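Local coordinates for protein gamma-glutamyltransferase 1 Threonine peptidase. MEROPS family T03 (Pseudomonas nitroreducens, PDB 7D9E) that transfers gamma-glutamyl groups from donors such as glutamine to acceptors or water, as an N-terminal nucleophile enzyme whose reactions probably include the synthesis of theanine, at residues Ala312-Ala315 with Asp316-Asp320. Residues are numbered along the deposited sequence; the frame is centred on the assembly and turned at random.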
loop_
_atom_site.group_PDB
_atom_site.type_symbol
_atom_site.label_atom_id
_atom_site.label_comp_id
_atom_site.label_asym_id
_atom_site.label_seq_id
_atom_site.Cartn_x
_atom_site.Cartn_y
_atom_site.Cartn_z
ATOM N N ALA A 312 17.155 -8.875 2.728
ATOM C CA ALA A 312 18.377 -8.568 3.473
ATOM C C ALA A 312 18.739 -7.092 3.350
ATOM O O ALA A 312 19.091 -6.444 4.349
ATOM C CB ALA A 312 19.539 -9.432 2.982
ATOM N N ASP A 313 18.654 -6.544 2.133
ATOM C CA ASP A 313 18.994 -5.145 1.903
ATOM C C ASP A 313 17.958 -4.215 2.523
ATOM O O ASP A 313 18.308 -3.162 3.087
ATOM C CB ASP A 313 19.066 -4.863 0.403
ATOM C CG ASP A 313 20.305 -5.424 -0.259
ATOM O OD1 ASP A 313 21.137 -6.044 0.433
ATOM O OD2 ASP A 313 20.456 -5.226 -1.489
ATOM N N ARG A 314 16.681 -4.568 2.387
ATOM C CA ARG A 314 15.595 -3.746 2.924
ATOM C C ARG A 314 15.766 -3.504 4.418
ATOM O O ARG A 314 15.631 -2.362 4.892
ATOM C CB ARG A 314 14.264 -4.456 2.637
ATOM C CG ARG A 314 13.026 -3.712 3.135
ATOM C CD ARG A 314 11.743 -4.547 2.910
ATOM N NE ARG A 314 10.547 -3.735 3.115
ATOM C CZ ARG A 314 10.056 -3.378 4.308
ATOM N NH1 ARG A 314 10.635 -3.763 5.442
ATOM N NH2 ARG A 314 8.980 -2.605 4.376
ATOM N N ALA A 315 16.119 -4.555 5.168
ATOM C CA ALA A 315 16.181 -4.434 6.619
ATOM C C ALA A 315 17.369 -3.599 7.074
ATOM O O ALA A 315 17.321 -2.973 8.141
ATOM C CB ALA A 315 16.277 -5.822 7.257
ATOM N N ASP A 316 18.434 -3.567 6.289
ATOM C CA ASP A 316 19.664 -2.948 6.753
ATOM C C ASP A 316 19.773 -1.487 6.357
ATOM O O ASP A 316 20.304 -0.680 7.134
ATOM C CB ASP A 316 20.857 -3.724 6.179
ATOM C CG ASP A 316 22.116 -3.557 6.999
ATOM O OD1 ASP A 316 22.110 -3.887 8.204
ATOM O OD2 ASP A 316 23.120 -3.107 6.418
ATOM N N TYR A 317 19.295 -1.125 5.163
ATOM C CA TYR A 317 19.644 0.155 4.574
ATOM C C TYR A 317 18.512 1.163 4.486
ATOM O O TYR A 317 18.799 2.357 4.380
ATOM C CB TYR A 317 20.183 -0.041 3.147
ATOM C CG TYR A 317 21.377 -0.950 3.077
ATOM C CD1 TYR A 317 22.559 -0.626 3.730
ATOM C CD2 TYR A 317 21.322 -2.129 2.358
ATOM C CE1 TYR A 317 23.662 -1.464 3.666
ATOM C CE2 TYR A 317 22.419 -2.969 2.286
ATOM C CZ TYR A 317 23.576 -2.639 2.947
ATOM O OH TYR A 317 24.665 -3.473 2.891
ATOM N N LEU A 318 17.259 0.735 4.484
ATOM C CA LEU A 318 16.182 1.576 3.977
ATOM C C LEU A 318 15.385 2.280 5.073
ATOM O O LEU A 318 15.077 1.711 6.128
ATOM C CB LEU A 318 15.252 0.794 3.052
ATOM C CG LEU A 318 15.968 0.063 1.909
ATOM C CD1 LEU A 318 14.923 -0.527 0.984
ATOM C CD2 LEU A 318 16.861 0.977 1.114
ATOM N N GLY A 319 15.055 3.533 4.789
ATOM C CA GLY A 319 14.295 4.365 5.700
ATOM C C GLY A 319 14.058 5.709 5.048
ATOM O O GLY A 319 14.422 5.918 3.895
ATOM N N ASP A 320 13.476 6.642 5.806
ATOM C CA ASP A 320 13.196 7.970 5.274
ATOM C C ASP A 320 14.478 8.582 4.729
ATOM O O ASP A 320 15.449 8.738 5.483
ATOM C CB ASP A 320 12.623 8.818 6.402
ATOM C CG ASP A 320 12.173 10.206 5.955
ATOM O OD1 ASP A 320 12.820 10.842 5.086
ATOM O OD2 ASP A 320 11.186 10.715 6.529
HETATM O O HOH W 1 15.177 -0.742 7.150
#
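Where helix 297-317 ends, Asp313 O takes two backbone N-H groups at once: Tyr317 N at 3.1 Å, nearly in line with the carbonyl, and Asp316 N at 3.2 Å, bent to 137° at the hydrogen and lying above the carbonyl plane. The paired i+4 and i+3 bonds are consistent with a tightened last turn, just before Leu318 leaves helical geometry. A water bridges Arg314 O (2.8 Å) and Leu318 O (2.7 Å) across the end of the helix. Among the side chains, the Tyr317 ring lies back along the final turn because its CG stands anti to the carbonyl carbon (chi1 -57°), and CD2 comes 3.3 Å from Asp313 O. The Asp313 carboxylate stands at the ring's edge, OD1 in the ring plane and 3.8 Å from CE2, the two planes 66° apart. Asp316 CB covers one face of the ring, over its centre. Leu318 folds back on Arg314, its CD1 3.8 Å from Arg314 CA. The Asp313 carboxylate is buried but amply paired, by a salt bridge to Arg340 and hydrogen bonds to Tyr336, Gln277 and Gly358 N. Replacing Tyr317 with an alanine would probably uncover the Asp316 methylene and leave Leu359 N without its hydroxyl partner. Arg314, almost fully extended, reaches to about 5 Å from the bound DON inhibitor and is hydrogen-bonded through NE to Ser270 OG, consistent with this helix end lying beside the pocket that holds DON. Leu331 of helix 328-332 packs against Asp313, Tyr317 and Leu318, while Pro357, in a loop, touches Asp316 and Tyr317. From the neighbouring chain, Val56, Val57 and Leu128 pack against Arg314, Ala315 and Ala312 of the helix.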